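Local coordinates for B-agarase (Agarivorans gilvus, PDB 5Z6P), which probably hydrolyses the beta-glycosidic bonds of agarose as a member of glycoside hydrolase family 50, at residues Leu472-Asp477 with Cys536-Val541; Tyr522-His527 with Leu589-Phe594. All blocks are in the same frame, centred on the assembly; numbering follows the deposited sequence.

In the fold
Contacts 1 and 2 are adjoining buried contacts that touch each other, their centres about 11 Å apart and about 29 and 25 Å from the centre of the chain. Contact 1 sets the turn after strand 472-473 against the start of helix 537-550; contact 2 crosses helix 523-530, the preceding helix, with helix 581-609. Along the chain the four segments alternate. Phe594 joins the two contacts: its CE1 lies 3.3 Å from Pro473 O and 3.4 Å from Pro475 CD, and its CD1 is 3.7 Å from Thr538 OG1. A second bridge runs from Leu472 CD1 to Ile524 CD1, 3.9 Å. Both contacts are structural packing within the part of the chain that resembles, by sequence, family 42 beta-galactosidases.

Contact 1: residues Leu472-Asp477 with Cys536-Val541; sequences LPDPFD and CPTKAV
The carboxylate of Asp474 grips the first turn of helix 537-550 through Thr538, using both oxygens. OD2 takes the backbone N-H of Thr538 on its syn lone pair, with N at 2.9 Å and an N-H...O angle of 163°. OD1 accepts from Thr538 OG1 at 2.6 Å, the hydroxyl sitting well above the carboxylate plane. From the opposite face and on the anti side, Phe476 N also reaches OD1, at 3.1 Å, closing an Asx turn inside the type I turn Asp474-Asp477. A chi1 of -170° stretches the Asp474 side chain away from its own N and lays OD2 3.2 Å from Pro537 CD.

The apolar part is built on Phe476. Val541 CG2 stands over the centre of its ring, 3.4 Å from the centroid and almost on the normal, a CH-pi contact, while Thr538 OG1 lies at the ring edge. At the root of the side chain, Phe476 CB packs on Pro537 CB at 3.6 Å.

Cys536 is the N-cap of the helix, its SG accepting from Lys539 N at 3.6 Å. Asp477 caps helix 478-495 with its side chain; its OD2 accepts a hydrogen bond from Asp460 N and forms a salt bridge with Arg479.

Three donors thus hold the buried Asp474 carboxylate and fix its rotation; together with the N-terminal end of the helix they would be expected to favour its charged form.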
loop_
_atom_site.group_PDB
_atom_site.type_symbol
_atom_site.label_atom_id
_atom_site.label_comp_id
_atom_site.label_asym_id
_atom_site.label_seq_id
_atom_site.Cartn_x
_atom_site.Cartn_y
_atom_site.Cartn_z
ATOM N N LEU A 472 7.824 -2.844 17.652
ATOM C CA LEU A 472 8.178 -4.149 17.107
ATOM C C LEU A 472 8.442 -5.114 18.256
ATOM O O LEU A 472 8.729 -4.693 19.363
ATOM C CB LEU A 472 9.413 -4.050 16.197
ATOM C CG LEU A 472 9.300 -3.289 14.876
ATOM C CD1 LEU A 472 9.460 -1.813 15.060
ATOM C CD2 LEU A 472 10.320 -3.802 13.891
ATOM N N PRO A 473 8.346 -6.413 17.996
ATOM C CA PRO A 473 8.610 -7.296 19.133
ATOM C C PRO A 473 10.093 -7.309 19.531
ATOM O O PRO A 473 10.947 -7.031 18.698
ATOM C CB PRO A 473 8.160 -8.664 18.622
ATOM C CG PRO A 473 8.205 -8.554 17.139
ATOM C CD PRO A 473 7.844 -7.141 16.821
ATOM N N ASP A 474 10.370 -7.587 20.803
ATOM C CA ASP A 474 11.736 -7.859 21.263
ATOM C C ASP A 474 11.955 -9.358 21.152
ATOM O O ASP A 474 11.461 -10.094 21.973
ATOM C CB ASP A 474 11.924 -7.375 22.711
ATOM C CG ASP A 474 13.378 -7.409 23.165
ATOM O OD1 ASP A 474 14.138 -8.262 22.692
ATOM O OD2 ASP A 474 13.750 -6.570 24.008
ATOM N N PRO A 475 12.682 -9.810 20.117
ATOM C CA PRO A 475 12.856 -11.242 19.871
ATOM C C PRO A 475 13.749 -11.929 20.895
ATOM O O PRO A 475 13.871 -13.129 20.815
ATOM C CB PRO A 475 13.514 -11.287 18.479
ATOM C CG PRO A 475 14.234 -10.042 18.366
ATOM C CD PRO A 475 13.463 -8.999 19.171
ATOM N N PHE A 476 14.349 -11.194 21.826
ATOM C CA PHE A 476 15.137 -11.822 22.881
ATOM C C PHE A 476 14.307 -12.057 24.142
ATOM O O PHE A 476 14.797 -12.581 25.128
ATOM C CB PHE A 476 16.375 -10.993 23.193
ATOM C CG PHE A 476 17.352 -10.919 22.040
ATOM C CD1 PHE A 476 18.230 -11.966 21.794
ATOM C CD2 PHE A 476 17.374 -9.816 21.201
ATOM C CE1 PHE A 476 19.132 -11.909 20.730
ATOM C CE2 PHE A 476 18.272 -9.746 20.135
ATOM C CZ PHE A 476 19.147 -10.800 19.896
ATOM N N ASP A 477 13.036 -11.686 24.091
ATOM C CA ASP A 477 12.110 -12.079 25.146
ATOM C C ASP A 477 11.595 -13.476 24.825
ATOM O O ASP A 477 10.991 -13.696 23.776
ATOM C CB ASP A 477 10.960 -11.073 25.268
ATOM C CG ASP A 477 9.894 -11.472 26.308
ATOM O OD1 ASP A 477 9.884 -12.597 26.859
ATOM O OD2 ASP A 477 9.035 -10.614 26.563
ATOM N N CYS A 536 14.691 -4.624 29.257
ATOM C CA CYS A 536 14.769 -4.619 27.809
ATOM C C CYS A 536 15.851 -5.584 27.329
ATOM O O CYS A 536 17.016 -5.227 27.312
ATOM C CB CYS A 536 15.054 -3.205 27.297
ATOM S SG CYS A 536 15.024 -3.048 25.554
ATOM N N PRO A 537 15.456 -6.809 26.958
ATOM C CA PRO A 537 16.401 -7.830 26.494
ATOM C C PRO A 537 17.236 -7.381 25.287
ATOM O O PRO A 537 18.419 -7.668 25.262
ATOM C CB PRO A 537 15.489 -9.014 26.123
ATOM C CG PRO A 537 14.247 -8.801 26.908
ATOM C CD PRO A 537 14.086 -7.330 27.073
ATOM N N THR A 538 16.637 -6.718 24.297
ATOM C CA THR A 538 17.416 -6.249 23.154
ATOM C C THR A 538 18.509 -5.231 23.568
ATOM O O THR A 538 19.620 -5.278 23.058
ATOM C CB THR A 538 16.489 -5.638 22.047
ATOM O OG1 THR A 538 15.776 -6.691 21.385
ATOM C CG2 THR A 538 17.295 -4.894 21.009
ATOM N N LYS A 539 18.193 -4.321 24.488
ATOM C CA LYS A 539 19.198 -3.397 25.011
ATOM C C LYS A 539 20.379 -4.157 25.630
ATOM O O LYS A 539 21.531 -3.796 25.401
ATOM C CB LYS A 539 18.584 -2.443 26.049
ATOM C CG LYS A 539 19.592 -1.527 26.726
ATOM C CD LYS A 539 20.361 -0.713 25.723
ATOM C CE LYS A 539 21.459 0.109 26.365
ATOM N NZ LYS A 539 20.944 1.265 27.164
ATOM N N ALA A 540 20.091 -5.202 26.408
ATOM C CA ALA A 540 21.160 -6.040 26.974
ATOM C C ALA A 540 22.056 -6.603 25.868
ATOM O O ALA A 540 23.288 -6.579 25.972
ATOM C CB ALA A 540 20.586 -7.160 27.794
ATOM N N VAL A 541 21.419 -7.110 24.812
ATOM C CA VAL A 541 22.133 -7.616 23.650
ATOM C C VAL A 541 22.986 -6.503 23.027
ATOM O O VAL A 541 24.138 -6.738 22.694
ATOM C CB VAL A 541 21.168 -8.191 22.577
ATOM C CG1 VAL A 541 21.926 -8.539 21.294
ATOM C CG2 VAL A 541 20.460 -9.408 23.117
#

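Contact 2: residues Tyr522-His527 with Leu589-Phe594; sequences YGIAIH and LLLEAF
Ile524 meets Phe594 through its CG2 branch, which lies 4.0 Å from Phe594 CD2 and approaches the ring obliquely, the two side chains crossing at about a right angle. The torsions set up this meeting: in Ile524 chi1 of -68° places CG2 anti to the backbone N, and CG1 carries CD1 on to Leu591 CD1 at 4.2 Å. On the other helix, the Phe594 chi1 of 163° puts the CD2/CE2 side of its ring beside Ile524 CG2, with CE2 as near as CD2.

Leu591 splits its two methyls between partners. CD1 goes to Ile524 and CD2 to the Tyr522 ring, where CD2 stands 4.1 Å from CD1 of the tyrosine, again obliquely. Beside these larger groups, Ala525 CB lies 4.3 Å from Leu590 CB, and the backbones come closest nearby, with CA of Ala525 and CA of Leu591 5.7 Å apart.

The short helix segments cross at 103° with axes 8.8 Å apart, held by apolar packing. Around them, helix 537-550 covers Leu590 with Phe542 and Leu545. Helix 627-634 lies against Leu591 through Val629, and Glu628 OE2 of that helix is hydrogen-bonded to Tyr522 OH. Ile524 also touches Ser464, in the loop between strands 461-462 and 472-473.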
loop_
_atom_site.group_PDB
_atom_site.type_symbol
_atom_site.label_atom_id
_atom_site.label_comp_id
_atom_site.label_asym_id
_atom_site.label_seq_id
_atom_site.Cartn_x
_atom_site.Cartn_y
_atom_site.Cartn_z
ATOM N N TYR A 522 17.762 4.637 11.742
ATOM C CA TYR A 522 18.271 3.892 12.891
ATOM C C TYR A 522 17.492 4.198 14.174
ATOM O O TYR A 522 17.984 3.967 15.265
ATOM C CB TYR A 522 19.771 4.189 13.079
ATOM C CG TYR A 522 20.589 3.810 11.868
ATOM C CD1 TYR A 522 20.907 2.485 11.618
ATOM C CD2 TYR A 522 21.010 4.768 10.951
ATOM C CE1 TYR A 522 21.613 2.122 10.502
ATOM C CE2 TYR A 522 21.738 4.404 9.822
ATOM C CZ TYR A 522 22.027 3.079 9.613
ATOM O OH TYR A 522 22.744 2.687 8.530
ATOM N N GLY A 523 16.266 4.702 14.031
ATOM C CA GLY A 523 15.388 4.969 15.161
ATOM C C GLY A 523 15.276 3.868 16.215
ATOM O O GLY A 523 15.265 4.145 17.409
ATOM N N ILE A 524 15.204 2.616 15.777
ATOM C CA ILE A 524 15.106 1.495 16.705
ATOM C C ILE A 524 16.394 1.348 17.521
ATOM O O ILE A 524 16.355 1.060 18.708
ATOM C CB ILE A 524 14.795 0.163 15.961
ATOM C CG1 ILE A 524 13.382 0.183 15.373
ATOM C CG2 ILE A 524 14.931 -1.022 16.890
ATOM C CD1 ILE A 524 13.152 -0.909 14.321
ATOM N N ALA A 525 17.534 1.553 16.878
ATOM C CA ALA A 525 18.807 1.504 17.579
ATOM C C ALA A 525 18.895 2.641 18.596
ATOM O O ALA A 525 19.209 2.418 19.759
ATOM C CB ALA A 525 19.956 1.569 16.604
ATOM N N ILE A 526 18.584 3.849 18.151
ATOM C CA ILE A 526 18.724 5.050 18.960
ATOM C C ILE A 526 17.802 5.046 20.185
ATOM O O ILE A 526 18.257 5.299 21.295
ATOM C CB ILE A 526 18.471 6.306 18.100
ATOM C CG1 ILE A 526 19.517 6.363 16.980
ATOM C CG2 ILE A 526 18.496 7.573 18.967
ATOM C CD1 ILE A 526 19.305 7.441 15.955
ATOM N N HIS A 527 16.521 4.751 19.979
ATOM C CA HIS A 527 15.568 4.720 21.081
ATOM C C HIS A 527 15.901 3.630 22.100
ATOM O O HIS A 527 15.883 3.867 23.298
ATOM C CB HIS A 527 14.140 4.503 20.571
ATOM C CG HIS A 527 13.109 4.572 21.651
ATOM N ND1 HIS A 527 12.619 3.454 22.286
ATOM C CD2 HIS A 527 12.490 5.634 22.221
ATOM C CE1 HIS A 527 11.734 3.823 23.198
ATOM N NE2 HIS A 527 11.644 5.143 23.180
ATOM N N LEU A 589 25.124 -1.949 13.033
ATOM C CA LEU A 589 25.380 -3.246 13.656
ATOM C C LEU A 589 24.219 -3.658 14.575
ATOM O O LEU A 589 23.767 -4.787 14.554
ATOM C CB LEU A 589 26.677 -3.211 14.469
ATOM C CG LEU A 589 28.008 -2.992 13.747
ATOM C CD1 LEU A 589 29.134 -2.859 14.765
ATOM C CD2 LEU A 589 28.292 -4.129 12.768
ATOM N N LEU A 590 23.778 -2.714 15.399
ATOM C CA LEU A 590 22.720 -2.958 16.371
ATOM C C LEU A 590 21.404 -3.309 15.666
ATOM O O LEU A 590 20.776 -4.277 16.029
ATOM C CB LEU A 590 22.534 -1.742 17.281
ATOM C CG LEU A 590 23.755 -1.351 18.132
ATOM C CD1 LEU A 590 23.508 -0.071 18.925
ATOM C CD2 LEU A 590 24.165 -2.477 19.069
ATOM N N LEU A 591 21.018 -2.526 14.654
ATOM C CA LEU A 591 19.766 -2.760 13.928
ATOM C C LEU A 591 19.774 -4.143 13.264
ATOM O O LEU A 591 18.825 -4.925 13.404
ATOM C CB LEU A 591 19.531 -1.658 12.880
ATOM C CG LEU A 591 18.281 -1.715 12.016
ATOM C CD1 LEU A 591 17.018 -1.692 12.858
ATOM C CD2 LEU A 591 18.280 -0.570 11.004
ATOM N N GLU A 592 20.864 -4.455 12.577
ATOM C CA GLU A 592 20.965 -5.749 11.925
ATOM C C GLU A 592 20.938 -6.894 12.931
ATOM O O GLU A 592 20.288 -7.894 12.675
ATOM C CB GLU A 592 22.232 -5.853 11.060
ATOM C CG GLU A 592 22.432 -7.254 10.504
ATOM C CD GLU A 592 23.407 -7.327 9.349
ATOM O OE1 GLU A 592 23.833 -6.269 8.884
ATOM O OE2 GLU A 592 23.739 -8.442 8.905
ATOM N N ALA A 593 21.627 -6.763 14.067
ATOM C CA ALA A 593 21.592 -7.836 15.073
ATOM C C ALA A 593 20.164 -8.036 15.616
ATOM O O ALA A 593 19.703 -9.148 15.784
ATOM C CB ALA A 593 22.559 -7.549 16.239
ATOM N N PHE A 594 19.487 -6.938 15.898
ATOM C CA PHE A 594 18.098 -6.994 16.347
ATOM C C PHE A 594 17.210 -7.740 15.343
ATOM O O PHE A 594 16.569 -8.722 15.693
ATOM C CB PHE A 594 17.558 -5.578 16.589
ATOM C CG PHE A 594 16.046 -5.501 16.662
ATOM C CD1 PHE A 594 15.361 -6.040 17.731
ATOM C CD2 PHE A 594 15.329 -4.856 15.669
ATOM C CE1 PHE A 594 13.974 -5.951 17.806
ATOM C CE2 PHE A 594 13.960 -4.771 15.727
ATOM C CZ PHE A 594 13.276 -5.331 16.792
#